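Local coordinates for protein probable mannosyltransferase KTR4 (Saccharomyces cerevisiae, PDB 5A07) that is a probable mannosyltransferase with a GT-A type glycosyltransferase fold, modelled with guanosine-5'-diphosphate and a manganese ion bound, at residues N66-E71 / D298-P303; A292-K297 / I422-S427; P303-Y308 / Y312-F317; F317-E322 / W352-V357. All blocks are in the same frame, centred on the assembly; numbering follows the deposited sequence.

Contact 1 (N66-E71 / D298-P303); sequences NEVLAE and DNSQNP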
loop_
_atom_site.group_PDB
_atom_site.type_symbol
_atom_site.label_atom_id
_atom_site.label_comp_id
_atom_site.label_asym_id
_atom_site.label_seq_id
_atom_site.Cartn_x
_atom_site.Cartn_y
_atom_site.Cartn_z
ATOM N N ASN B 66 11.022 15.730 -18.336
ATOM C CA ASN B 66 10.256 16.911 -18.005
ATOM C C ASN B 66 8.976 16.993 -18.739
ATOM O O ASN B 66 7.999 17.460 -18.193
ATOM C CB ASN B 66 11.030 18.208 -18.294
ATOM C CG ASN B 66 12.264 18.325 -17.462
ATOM O OD1 ASN B 66 12.245 18.146 -16.269
ATOM N ND2 ASN B 66 13.353 18.629 -18.108
ATOM N N GLU B 67 8.977 16.629 -20.008
ATOM C CA GLU B 67 7.741 16.590 -20.748
ATOM C C GLU B 67 6.857 15.448 -20.245
ATOM O O GLU B 67 5.663 15.584 -20.189
ATOM C CB GLU B 67 8.038 16.343 -22.220
ATOM C CG GLU B 67 8.722 17.554 -22.884
ATOM C CD GLU B 67 9.098 17.307 -24.375
ATOM O OE1 GLU B 67 9.080 16.130 -24.863
ATOM O OE2 GLU B 67 9.411 18.314 -25.062
ATOM N N VAL B 68 7.468 14.326 -19.960
ATOM C CA VAL B 68 6.736 13.171 -19.377
ATOM C C VAL B 68 6.032 13.622 -18.074
ATOM O O VAL B 68 4.839 13.374 -17.852
ATOM C CB VAL B 68 7.737 12.025 -19.103
ATOM C CG1 VAL B 68 7.074 10.943 -18.273
ATOM C CG2 VAL B 68 8.179 11.419 -20.406
ATOM N N LEU B 69 6.773 14.305 -17.195
ATOM C CA LEU B 69 6.212 14.739 -15.952
ATOM C C LEU B 69 5.010 15.634 -16.253
ATOM O O LEU B 69 3.973 15.549 -15.614
ATOM C CB LEU B 69 7.281 15.462 -15.127
ATOM C CG LEU B 69 6.730 16.050 -13.827
ATOM C CD1 LEU B 69 6.187 14.968 -12.897
ATOM C CD2 LEU B 69 7.821 16.866 -13.122
ATOM N N ALA B 70 5.137 16.573 -17.195
ATOM C CA ALA B 70 4.029 17.503 -17.449
ATOM C C ALA B 70 2.793 16.768 -17.937
ATOM O O ALA B 70 1.671 17.084 -17.582
ATOM C CB ALA B 70 4.433 18.573 -18.487
ATOM N N GLU B 71 3.006 15.812 -18.840
ATOM C CA GLU B 71 1.861 15.067 -19.404
ATOM C C GLU B 71 1.202 14.165 -18.323
ATOM O O GLU B 71 0.006 14.018 -18.317
ATOM C CB GLU B 71 2.325 14.189 -20.594
ATOM C CG GLU B 71 2.502 15.063 -21.839
ATOM C CD GLU B 71 2.956 14.326 -23.149
ATOM O OE1 GLU B 71 2.215 13.455 -23.587
ATOM O OE2 GLU B 71 4.002 14.690 -23.780
ATOM N N ASP B 298 8.215 1.265 -16.037
ATOM C CA ASP B 298 8.143 2.591 -16.571
ATOM C C ASP B 298 9.338 3.406 -16.171
ATOM O O ASP B 298 9.497 3.819 -14.992
ATOM C CB ASP B 298 6.861 3.345 -16.144
ATOM C CG ASP B 298 6.615 4.592 -16.990
ATOM O OD1 ASP B 298 7.521 5.004 -17.757
ATOM O OD2 ASP B 298 5.566 5.268 -16.816
ATOM N N ASN B 299 10.173 3.732 -17.163
ATOM C CA ASN B 299 11.421 4.418 -16.910
ATOM C C ASN B 299 11.352 5.853 -17.334
ATOM O O ASN B 299 12.344 6.599 -17.234
ATOM C CB ASN B 299 12.575 3.726 -17.686
ATOM C CG ASN B 299 12.291 3.620 -19.175
ATOM O OD1 ASN B 299 11.227 3.201 -19.587
ATOM N ND2 ASN B 299 13.265 3.972 -19.980
ATOM N N SER B 300 10.182 6.312 -17.746
ATOM C CA SER B 300 10.116 7.606 -18.399
ATOM C C SER B 300 10.067 8.873 -17.540
ATOM O O SER B 300 10.433 9.956 -18.035
ATOM C CB SER B 300 8.947 7.627 -19.392
ATOM O OG SER B 300 7.681 7.460 -18.784
ATOM N N GLN B 301 9.519 8.783 -16.311
ATOM C CA GLN B 301 9.450 9.926 -15.482
ATOM C C GLN B 301 10.671 10.064 -14.613
ATOM O O GLN B 301 11.130 11.186 -14.453
ATOM C CB GLN B 301 8.229 9.864 -14.557
ATOM C CG GLN B 301 8.006 11.123 -13.747
ATOM C CD GLN B 301 6.631 11.093 -13.058
ATOM O OE1 GLN B 301 5.588 11.193 -13.708
ATOM N NE2 GLN B 301 6.632 10.959 -11.746
ATOM N N ASN B 302 11.147 8.972 -14.036
ATOM C CA ASN B 302 12.345 8.915 -13.166
ATOM C C ASN B 302 13.316 7.841 -13.653
ATOM O O ASN B 302 13.513 6.808 -13.011
ATOM C CB ASN B 302 11.977 8.610 -11.714
ATOM C CG ASN B 302 11.251 9.723 -11.081
ATOM O OD1 ASN B 302 11.718 10.853 -11.077
ATOM N ND2 ASN B 302 10.068 9.470 -10.662
ATOM N N PRO B 303 14.004 8.122 -14.789
ATOM C CA PRO B 303 14.884 7.136 -15.378
ATOM C C PRO B 303 16.057 6.758 -14.466
ATOM O O PRO B 303 16.558 5.627 -14.547
ATOM C CB PRO B 303 15.394 7.836 -16.664
ATOM C CG PRO B 303 15.028 9.267 -16.538
ATOM C CD PRO B 303 13.809 9.289 -15.666
#
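V68, on the first turns of helix 65-80, faces the loop 298-303 between helices 293-297 and 303-308, and the backbones come nearest at V68 and Q301, whose CA atoms are 5.8 Å apart. The forked V68 straddles the carbonyl of S300: its CG1 lies 3.5 Å from S300 O, and CG2 meets the same oxygen. With CG1 anti to the backbone N (chi1 169°), that methyl also meets Q301 CA at 3.8 Å. The next residue, L69, lays its CD1 against the amide carbon CD of Q301, 3.9 Å away. The polar end of Q301 is held from outside, OE1 by N72 and NE2 by the carbonyls of N414 and N416. S300 N meets D298 OD1 from above the carboxylate plane (37°), making an Asx turn, and S300 OG adds a second bond, 2.7 Å, on the syn lone pair of that oxygen. No hydrogen bond crosses here; branched aliphatic groups cover a loop whose polar side chains bond largely to neighbouring segments, with S300 O buried without a partner.

Contact 2 (A292-K297 / I422-S427); sequences AFAWLK and IRHSMS. With ACT (acetate ion), chain H.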
loop_
_atom_site.group_PDB
_atom_site.type_symbol
_atom_site.label_atom_id
_atom_site.label_comp_id
_atom_site.label_asym_id
_atom_site.label_seq_id
_atom_site.Cartn_x
_atom_site.Cartn_y
_atom_site.Cartn_z
ATOM N N ALA B 292 0.743 -6.302 -13.471
ATOM C CA ALA B 292 0.963 -4.894 -13.752
ATOM C C ALA B 292 2.370 -4.632 -14.234
ATOM O O ALA B 292 3.119 -3.901 -13.630
ATOM C CB ALA B 292 0.638 -4.067 -12.526
ATOM N N PHE B 293 2.755 -5.237 -15.364
ATOM C CA PHE B 293 4.148 -5.221 -15.768
ATOM C C PHE B 293 4.646 -3.894 -16.274
ATOM O O PHE B 293 5.755 -3.522 -15.984
ATOM C CB PHE B 293 4.401 -6.310 -16.832
ATOM C CG PHE B 293 3.968 -7.667 -16.387
ATOM C CD1 PHE B 293 4.497 -8.248 -15.253
ATOM C CD2 PHE B 293 3.029 -8.377 -17.109
ATOM C CE1 PHE B 293 4.083 -9.514 -14.829
ATOM C CE2 PHE B 293 2.638 -9.642 -16.696
ATOM C CZ PHE B 293 3.146 -10.195 -15.534
ATOM N N ALA B 294 3.817 -3.145 -17.007
ATOM C CA ALA B 294 4.226 -1.869 -17.458
ATOM C C ALA B 294 4.535 -0.885 -16.283
ATOM O O ALA B 294 5.515 -0.114 -16.301
ATOM C CB ALA B 294 3.157 -1.324 -18.395
ATOM N N TRP B 295 3.705 -0.932 -15.278
ATOM C CA TRP B 295 3.882 -0.104 -14.073
ATOM C C TRP B 295 5.204 -0.364 -13.387
ATOM O O TRP B 295 5.865 0.585 -12.951
ATOM C CB TRP B 295 2.735 -0.395 -13.121
ATOM C CG TRP B 295 2.641 0.341 -11.841
ATOM C CD1 TRP B 295 2.477 1.671 -11.671
ATOM C CD2 TRP B 295 2.644 -0.221 -10.526
ATOM N NE1 TRP B 295 2.391 1.980 -10.338
ATOM C CE2 TRP B 295 2.451 0.832 -9.618
ATOM C CE3 TRP B 295 2.797 -1.481 -10.033
ATOM C CZ2 TRP B 295 2.429 0.640 -8.248
ATOM C CZ3 TRP B 295 2.728 -1.682 -8.667
ATOM C CH2 TRP B 295 2.551 -0.618 -7.792
ATOM N N LEU B 296 5.650 -1.612 -13.320
ATOM C CA LEU B 296 6.988 -1.944 -12.801
ATOM C C LEU B 296 8.174 -1.477 -13.702
ATOM O O LEU B 296 9.273 -1.262 -13.227
ATOM C CB LEU B 296 7.114 -3.428 -12.635
ATOM C CG LEU B 296 6.060 -4.112 -11.775
ATOM C CD1 LEU B 296 6.254 -5.597 -11.746
ATOM C CD2 LEU B 296 6.154 -3.527 -10.347
ATOM N N LYS B 297 7.937 -1.270 -14.984
ATOM C CA LYS B 297 9.007 -1.056 -15.954
ATOM C C LYS B 297 9.038 0.335 -16.539
ATOM O O LYS B 297 9.871 0.609 -17.391
ATOM C CB LYS B 297 8.864 -2.069 -17.085
ATOM C CG LYS B 297 8.892 -3.501 -16.683
ATOM C CD LYS B 297 10.166 -3.953 -16.009
ATOM C CE LYS B 297 11.406 -3.619 -16.833
ATOM N NZ LYS B 297 12.684 -4.157 -16.193
ATOM N N ILE B 422 -2.756 4.727 -14.115
ATOM C CA ILE B 422 -3.933 5.092 -14.954
ATOM C C ILE B 422 -3.685 4.690 -16.406
ATOM O O ILE B 422 -4.541 4.050 -17.039
ATOM C CB ILE B 422 -4.259 6.590 -14.905
ATOM C CG1 ILE B 422 -4.764 6.958 -13.507
ATOM C CG2 ILE B 422 -5.349 6.973 -15.953
ATOM C CD1 ILE B 422 -4.815 8.424 -13.242
ATOM N N ARG B 423 -2.536 5.048 -16.903
ATOM C CA ARG B 423 -2.217 4.810 -18.333
ATOM C C ARG B 423 -2.128 3.331 -18.689
ATOM O O ARG B 423 -2.612 2.917 -19.754
ATOM C CB ARG B 423 -0.927 5.514 -18.669
ATOM C CG ARG B 423 -0.410 5.307 -20.117
ATOM C CD ARG B 423 0.885 6.061 -20.340
ATOM N NE ARG B 423 0.599 7.451 -20.169
ATOM C CZ ARG B 423 1.195 8.329 -19.332
ATOM N NH1 ARG B 423 2.228 7.977 -18.599
ATOM N NH2 ARG B 423 0.722 9.576 -19.284
ATOM N N HIS B 424 -1.517 2.533 -17.830
ATOM C CA HIS B 424 -1.122 1.157 -18.172
ATOM C C HIS B 424 -1.830 0.053 -17.414
ATOM O O HIS B 424 -1.828 -1.117 -17.853
ATOM C CB HIS B 424 0.368 0.944 -17.942
ATOM C CG HIS B 424 1.210 1.767 -18.842
ATOM N ND1 HIS B 424 1.349 1.485 -20.187
ATOM C CD2 HIS B 424 1.963 2.851 -18.599
ATOM C CE1 HIS B 424 2.137 2.383 -20.731
ATOM N NE2 HIS B 424 2.520 3.231 -19.793
ATOM N N SER B 425 -2.408 0.353 -16.263
ATOM C CA SER B 425 -2.921 -0.703 -15.452
ATOM C C SER B 425 -4.400 -0.710 -15.393
ATOM O O SER B 425 -4.959 -1.696 -14.965
ATOM C CB SER B 425 -2.427 -0.664 -14.016
ATOM O OG SER B 425 -1.046 -0.757 -13.966
ATOM N N MET B 426 -5.062 0.350 -15.790
ATOM C CA MET B 426 -6.509 0.370 -15.690
ATOM C C MET B 426 -7.173 0.080 -17.044
ATOM O O MET B 426 -6.967 0.819 -17.989
ATOM C CB MET B 426 -6.971 1.709 -15.134
ATOM C CG MET B 426 -6.512 1.953 -13.649
ATOM S SD MET B 426 -6.907 3.601 -13.039
ATOM C CE MET B 426 -8.645 3.513 -12.757
ATOM N N SER B 427 -7.996 -0.951 -17.102
ATOM C CA SER B 427 -8.801 -1.153 -18.318
ATOM C C SER B 427 -10.102 -0.404 -18.214
ATOM O O SER B 427 -10.383 0.265 -17.195
ATOM C CB SER B 427 -9.063 -2.624 -18.517
ATOM O OG SER B 427 -9.939 -3.102 -17.497
HETATM C C ACT H . 16.242 -3.929 -17.722
HETATM O O ACT H . 16.087 -2.767 -18.188
HETATM O OXT ACT H . 15.334 -4.627 -17.199
HETATM C CH3 ACT H . 17.633 -4.548 -17.786
HETATM O O HOH W 1 0.819 -2.107 -15.695
#
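H424 points its CB at A294 from the backbone, and chi1 of -65° sets CG anti to the carbonyl carbon, which keeps CG and ND1 beside the A294 methyl; S425 turns OG the same way (chi1 -60°), near A292 and W295. The methyl of A294 meets H424 CB at 3.6 Å. Alanine suits this place, since its single methyl lets the two helices come close: the CA atoms of A294 and H424 are 6.2 Å apart. Here the short helix 293-297 of the GT-A type domain packs on helix 418-425, near the C terminus. S425 OG touches W295 CB at 3.9 Å, and a water bridges the two residues, accepting from W295 N at 3.1 Å and lying 2.9 Å from S425 OG. The small hydroxyl thus reaches a backbone N through one solvent molecule. Beyond CB the W295 indole leads away, giving its NE1 proton to N261 and stacking on F317. Further along the segment, K297 NZ bonds the carbonyls of G311 and L53, with an acetate ion as one further partner.

Contact 3 (P303-Y308 / Y312-F317); sequences PKNYDY and YSTCHF. With ACT (acetate ion), chain H.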
loop_
_atom_site.group_PDB
_atom_site.type_symbol
_atom_site.label_atom_id
_atom_site.label_comp_id
_atom_site.label_asym_id
_atom_site.label_seq_id
_atom_site.Cartn_x
_atom_site.Cartn_y
_atom_site.Cartn_z
ATOM N N PRO B 303 14.004 8.122 -14.789
ATOM C CA PRO B 303 14.884 7.136 -15.378
ATOM C C PRO B 303 16.057 6.758 -14.466
ATOM O O PRO B 303 16.558 5.627 -14.547
ATOM C CB PRO B 303 15.394 7.836 -16.664
ATOM C CG PRO B 303 15.028 9.267 -16.538
ATOM C CD PRO B 303 13.809 9.289 -15.666
ATOM N N LYS B 304 16.464 7.659 -13.617
ATOM C CA LYS B 304 17.588 7.329 -12.703
ATOM C C LYS B 304 17.195 6.327 -11.688
ATOM O O LYS B 304 18.034 5.529 -11.243
ATOM C CB LYS B 304 18.065 8.556 -11.958
ATOM C CG LYS B 304 18.598 9.660 -12.830
ATOM C CD LYS B 304 18.598 10.944 -12.000
ATOM C CE LYS B 304 19.979 11.336 -11.545
ATOM N NZ LYS B 304 20.331 12.547 -12.343
ATOM N N ASN B 305 15.893 6.309 -11.308
ATOM C CA ASN B 305 15.404 5.193 -10.413
ATOM C C ASN B 305 15.522 3.834 -11.045
ATOM O O ASN B 305 15.934 2.852 -10.425
ATOM C CB ASN B 305 13.920 5.384 -9.967
ATOM C CG ASN B 305 13.727 6.522 -8.993
ATOM O OD1 ASN B 305 12.859 6.498 -8.059
ATOM N ND2 ASN B 305 14.433 7.545 -9.219
ATOM N N TYR B 306 15.083 3.774 -12.291
ATOM C CA TYR B 306 15.074 2.564 -13.043
ATOM C C TYR B 306 16.517 2.043 -13.297
ATOM O O TYR B 306 16.789 0.860 -13.198
ATOM C CB TYR B 306 14.420 2.871 -14.405
ATOM C CG TYR B 306 14.310 1.633 -15.272
ATOM C CD1 TYR B 306 15.351 1.200 -16.078
ATOM C CD2 TYR B 306 13.173 0.910 -15.293
ATOM C CE1 TYR B 306 15.243 0.086 -16.853
ATOM C CE2 TYR B 306 13.039 -0.187 -16.089
ATOM C CZ TYR B 306 14.068 -0.589 -16.898
ATOM O OH TYR B 306 13.937 -1.762 -17.620
ATOM N N ASP B 307 17.425 2.967 -13.586
ATOM C CA ASP B 307 18.838 2.571 -13.791
ATOM C C ASP B 307 19.477 2.121 -12.518
ATOM O O ASP B 307 20.179 1.143 -12.521
ATOM C CB ASP B 307 19.667 3.746 -14.282
ATOM C CG ASP B 307 19.369 4.086 -15.677
ATOM O OD1 ASP B 307 18.777 3.247 -16.439
ATOM O OD2 ASP B 307 19.705 5.227 -15.997
ATOM N N TYR B 308 19.184 2.807 -11.411
ATOM C CA TYR B 308 19.803 2.397 -10.164
ATOM C C TYR B 308 19.415 0.994 -9.732
ATOM O O TYR B 308 20.221 0.247 -9.231
ATOM C CB TYR B 308 19.508 3.441 -9.078
ATOM C CG TYR B 308 20.197 3.153 -7.784
ATOM C CD1 TYR B 308 19.654 2.257 -6.872
ATOM C CD2 TYR B 308 21.430 3.741 -7.478
ATOM C CE1 TYR B 308 20.278 1.958 -5.688
ATOM C CE2 TYR B 308 22.073 3.426 -6.278
ATOM C CZ TYR B 308 21.482 2.547 -5.394
ATOM O OH TYR B 308 22.085 2.222 -4.212
ATOM N N TYR B 312 13.653 -1.537 -12.296
ATOM C CA TYR B 312 12.391 -1.331 -11.560
ATOM C C TYR B 312 12.112 0.144 -11.465
ATOM O O TYR B 312 12.949 0.941 -11.045
ATOM C CB TYR B 312 12.488 -1.938 -10.161
ATOM C CG TYR B 312 11.319 -1.713 -9.197
ATOM C CD1 TYR B 312 10.002 -1.638 -9.623
ATOM C CD2 TYR B 312 11.552 -1.706 -7.821
ATOM C CE1 TYR B 312 8.950 -1.450 -8.691
ATOM C CE2 TYR B 312 10.511 -1.523 -6.915
ATOM C CZ TYR B 312 9.213 -1.395 -7.360
ATOM O OH TYR B 312 8.204 -1.230 -6.420
ATOM N N SER B 313 10.915 0.535 -11.871
ATOM C CA SER B 313 10.508 1.939 -11.791
ATOM C C SER B 313 10.569 2.513 -10.384
ATOM O O SER B 313 10.723 3.697 -10.217
ATOM C CB SER B 313 9.047 2.063 -12.320
ATOM O OG SER B 313 8.159 1.285 -11.474
ATOM N N THR B 314 10.415 1.625 -9.430
ATOM C CA THR B 314 10.250 1.872 -7.983
ATOM C C THR B 314 8.855 2.297 -7.639
ATOM O O THR B 314 8.559 2.621 -6.472
ATOM C CB THR B 314 11.311 2.782 -7.350
ATOM O OG1 THR B 314 11.079 4.140 -7.735
ATOM C CG2 THR B 314 12.677 2.366 -7.775
ATOM N N CYS B 315 7.919 2.237 -8.601
ATOM C CA CYS B 315 6.510 2.552 -8.265
ATOM C C CYS B 315 5.940 1.521 -7.296
ATOM O O CYS B 315 6.208 0.319 -7.382
ATOM C CB CYS B 315 5.663 2.620 -9.518
ATOM S SG CYS B 315 6.140 4.031 -10.534
ATOM N N HIS B 316 5.164 2.023 -6.309
ATOM C CA HIS B 316 4.546 1.194 -5.331
ATOM C C HIS B 316 3.257 1.804 -4.798
ATOM O O HIS B 316 3.089 3.020 -4.824
ATOM C CB HIS B 316 5.549 0.893 -4.192
ATOM C CG HIS B 316 5.997 2.109 -3.443
ATOM N ND1 HIS B 316 6.989 2.966 -3.900
ATOM C CD2 HIS B 316 5.553 2.635 -2.292
ATOM C CE1 HIS B 316 7.138 3.948 -3.033
ATOM N NE2 HIS B 316 6.294 3.763 -2.042
ATOM N N PHE B 317 2.371 0.956 -4.308
ATOM C CA PHE B 317 1.190 1.437 -3.579
ATOM C C PHE B 317 1.724 1.955 -2.250
ATOM O O PHE B 317 2.556 1.312 -1.631
ATOM C CB PHE B 317 0.192 0.327 -3.346
ATOM C CG PHE B 317 -0.137 -0.423 -4.606
ATOM C CD1 PHE B 317 -0.812 0.231 -5.629
ATOM C CD2 PHE B 317 0.231 -1.748 -4.773
ATOM C CE1 PHE B 317 -1.044 -0.405 -6.854
ATOM C CE2 PHE B 317 -0.030 -2.389 -5.951
ATOM C CZ PHE B 317 -0.665 -1.719 -6.982
HETATM C C ACT H . 16.242 -3.929 -17.722
HETATM O O ACT H . 16.087 -2.767 -18.188
HETATM O OXT ACT H . 15.334 -4.627 -17.199
HETATM C CH3 ACT H . 17.633 -4.548 -17.786
#
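A short helix, 303-308, followed by a tight return leads the chain into strand 316-317, and this contact packs the helix on the segment that comes back. Y306 and S313 are the closest pair, their CA atoms 4.8 Å apart. Y306 CA gives a CA-H...O contact to Y312 O at 3.3 Å, with an angle of 156° at the hydrogen; T309 OG1, in the connecting turn, bonds with both Y312 O and N305 O. N305 lays its CB 3.6 Å from S313 O, and its side chain crosses that of T314 at about a right angle. The returning segment is stiffened by an ST turn, in which S313 OG accepts from C315 N at 3.0 Å while also bonding W295 O, and by a straight bond from H316 ND1 to T314 O, which sits in the imidazole plane. The segment then pairs antiparallel with strand 256-262 of the main mixed sheet, H316 bonding the backbone of L262, while C315 is tied by a disulfide to C417. Y306, with CG anti to the backbone N (chi1 -178°), runs alongside the backbone of Y312, its CD2 3.9 Å from Y312 N. Its hydroxyl bonds K297 NZ.

Contact 4 (F317-E322 / W352-V357); sequences FWTNFE and WGDAPV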
loop_
_atom_site.group_PDB
_atom_site.type_symbol
_atom_site.label_atom_id
_atom_site.label_comp_id
_atom_site.label_asym_id
_atom_site.label_seq_id
_atom_site.Cartn_x
_atom_site.Cartn_y
_atom_site.Cartn_z
ATOM N N PHE B 317 2.371 0.956 -4.308
ATOM C CA PHE B 317 1.190 1.437 -3.579
ATOM C C PHE B 317 1.724 1.955 -2.250
ATOM O O PHE B 317 2.556 1.312 -1.631
ATOM C CB PHE B 317 0.192 0.327 -3.346
ATOM C CG PHE B 317 -0.137 -0.423 -4.606
ATOM C CD1 PHE B 317 -0.812 0.231 -5.629
ATOM C CD2 PHE B 317 0.231 -1.748 -4.773
ATOM C CE1 PHE B 317 -1.044 -0.405 -6.854
ATOM C CE2 PHE B 317 -0.030 -2.389 -5.951
ATOM C CZ PHE B 317 -0.665 -1.719 -6.982
ATOM N N TRP B 318 1.188 3.084 -1.799
ATOM C CA TRP B 318 1.689 3.689 -0.565
ATOM C C TRP B 318 0.946 3.154 0.623
ATOM O O TRP B 318 -0.130 3.669 1.017
ATOM C CB TRP B 318 1.548 5.190 -0.653
ATOM C CG TRP B 318 2.558 5.924 0.253
ATOM C CD1 TRP B 318 3.805 5.525 0.581
ATOM C CD2 TRP B 318 2.349 7.180 0.859
ATOM N NE1 TRP B 318 4.420 6.511 1.381
ATOM C CE2 TRP B 318 3.530 7.525 1.554
ATOM C CE3 TRP B 318 1.264 8.038 0.929
ATOM C CZ2 TRP B 318 3.624 8.674 2.299
ATOM C CZ3 TRP B 318 1.407 9.226 1.631
ATOM C CH2 TRP B 318 2.576 9.526 2.278
ATOM N N THR B 319 1.530 2.137 1.197
ATOM C CA THR B 319 0.821 1.216 2.093
ATOM C C THR B 319 0.406 1.765 3.470
ATOM O O THR B 319 -0.236 1.058 4.220
ATOM C CB THR B 319 1.674 -0.058 2.356
ATOM O OG1 THR B 319 2.946 0.349 2.849
ATOM C CG2 THR B 319 1.816 -0.863 1.020
ATOM N N ASN B 320 0.739 3.009 3.837
ATOM C CA ASN B 320 0.192 3.504 5.093
ATOM C C ASN B 320 -1.318 3.400 5.152
ATOM O O ASN B 320 -1.902 3.325 6.218
ATOM C CB ASN B 320 0.731 4.878 5.468
ATOM C CG ASN B 320 0.559 5.935 4.383
ATOM O OD1 ASN B 320 -0.543 6.296 4.034
ATOM N ND2 ASN B 320 1.651 6.472 3.929
ATOM N N PHE B 321 -1.962 3.500 3.999
ATOM C CA PHE B 321 -3.366 3.082 3.805
ATOM C C PHE B 321 -3.357 1.862 2.911
ATOM O O PHE B 321 -2.685 1.864 1.894
ATOM C CB PHE B 321 -4.141 4.182 3.063
ATOM C CG PHE B 321 -5.518 3.735 2.544
ATOM C CD1 PHE B 321 -5.631 3.017 1.361
ATOM C CD2 PHE B 321 -6.633 3.966 3.251
ATOM C CE1 PHE B 321 -6.875 2.607 0.878
ATOM C CE2 PHE B 321 -7.856 3.551 2.811
ATOM C CZ PHE B 321 -7.994 2.864 1.631
ATOM N N GLU B 322 -4.022 0.788 3.296
ATOM C CA GLU B 322 -4.248 -0.297 2.331
ATOM C C GLU B 322 -5.478 -1.096 2.810
ATOM O O GLU B 322 -5.719 -1.207 4.031
ATOM C CB GLU B 322 -3.008 -1.143 2.101
ATOM C CG GLU B 322 -2.431 -1.768 3.355
ATOM C CD GLU B 322 -1.167 -2.583 3.151
ATOM O OE1 GLU B 322 -0.746 -2.965 2.013
ATOM O OE2 GLU B 322 -0.579 -2.902 4.191
ATOM N N TRP B 352 14.602 -2.356 2.813
ATOM C CA TRP B 352 13.467 -2.660 1.989
ATOM C C TRP B 352 12.156 -2.365 2.757
ATOM O O TRP B 352 11.915 -2.958 3.808
ATOM C CB TRP B 352 13.477 -4.129 1.603
ATOM C CG TRP B 352 14.575 -4.578 0.689
ATOM C CD1 TRP B 352 15.447 -3.803 0.033
ATOM C CD2 TRP B 352 14.915 -5.939 0.372
ATOM N NE1 TRP B 352 16.284 -4.579 -0.717
ATOM C CE2 TRP B 352 15.986 -5.897 -0.505
ATOM C CE3 TRP B 352 14.408 -7.184 0.748
ATOM C CZ2 TRP B 352 16.581 -7.051 -1.032
ATOM C CZ3 TRP B 352 15.023 -8.348 0.235
ATOM C CH2 TRP B 352 16.084 -8.256 -0.646
ATOM N N GLY B 353 11.314 -1.479 2.220
ATOM C CA GLY B 353 10.004 -1.172 2.793
ATOM C C GLY B 353 8.944 -2.202 2.483
ATOM O O GLY B 353 9.011 -2.925 1.469
ATOM N N ASP B 354 7.952 -2.282 3.350
ATOM C CA ASP B 354 6.803 -3.137 3.080
ATOM C C ASP B 354 6.062 -2.733 1.774
ATOM O O ASP B 354 5.502 -3.570 1.104
ATOM C CB ASP B 354 5.857 -3.243 4.233
ATOM C CG ASP B 354 5.231 -1.897 4.631
ATOM O OD1 ASP B 354 5.872 -1.090 5.298
ATOM O OD2 ASP B 354 4.071 -1.698 4.262
ATOM N N ALA B 355 6.072 -1.445 1.463
ATOM C CA ALA B 355 5.356 -0.920 0.301
ATOM C C ALA B 355 5.896 -1.474 -1.054
ATOM O O ALA B 355 5.146 -2.121 -1.777
ATOM C CB ALA B 355 5.325 0.576 0.345
ATOM N N PRO B 356 7.198 -1.357 -1.333
ATOM C CA PRO B 356 7.672 -1.998 -2.582
ATOM C C PRO B 356 7.548 -3.493 -2.625
ATOM O O PRO B 356 7.265 -4.079 -3.664
ATOM C CB PRO B 356 9.139 -1.498 -2.721
ATOM C CG PRO B 356 9.524 -1.066 -1.313
ATOM C CD PRO B 356 8.254 -0.567 -0.677
ATOM N N VAL B 357 7.772 -4.149 -1.497
ATOM C CA VAL B 357 7.634 -5.583 -1.417
ATOM C C VAL B 357 6.238 -6.052 -1.669
ATOM O O VAL B 357 5.993 -6.971 -2.476
ATOM C CB VAL B 357 8.145 -6.090 -0.047
ATOM C CG1 VAL B 357 7.792 -7.562 0.208
ATOM C CG2 VAL B 357 9.645 -5.845 0.062
#
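T319 reaches across to the start of helix 354-365, its CB 3.5 Å from D354 OD2. From there the side chain forks. The hydroxyl OG1 lies between the backbone N and the carbonyl carbon (chi1 55°) and donates to D354 OD2 at 2.7 Å, approaching from above the carboxylate plane by 38°. The other branch, CG2, rests on A355, 3.6 Å from its CA. A threonine fits because one branch bonds and the other packs. The methyl of A355 lies 3.5 Å from T319 OG1 and equally far from F317 O, and its small size lets the helix start come close, the T319 and A355 CA atoms being 5.3 Å apart. D354 OD2 also forms a salt bridge with R230, which pairs with E322 as well; with R358, a second partner of E322, it probably eases the closeness of the two acids. A type I beta turn, W318 to F321, links two strands of the mixed sheet and here meets a helix start beside the nucleotide site of the GT-A type domain, D354 lying about 6 Å from guanosine-5'-diphosphate at its side chain.

From the N terminus, helix 65-80 opens contact 1, which closes a long loop when the chain returns at 298-303. Contact 2 opens at 292-297, just before that closure, and closes only at 422-427, so contacts 1 and 2 cross. Within the span of contact 2 lie contact 3, a short return from helix 303-308 to strand 316-317, and then contact 4, which closes from the following loop to helix 354-365. Contacts 1 and 3 share P303, and contacts 3 and 4 share F317. S313 bonds to the backbone of helix 293-297, joining contacts 2 and 3. Together they reach from the outlying helix 65-80 to near the chain's centre, close to the nucleotide.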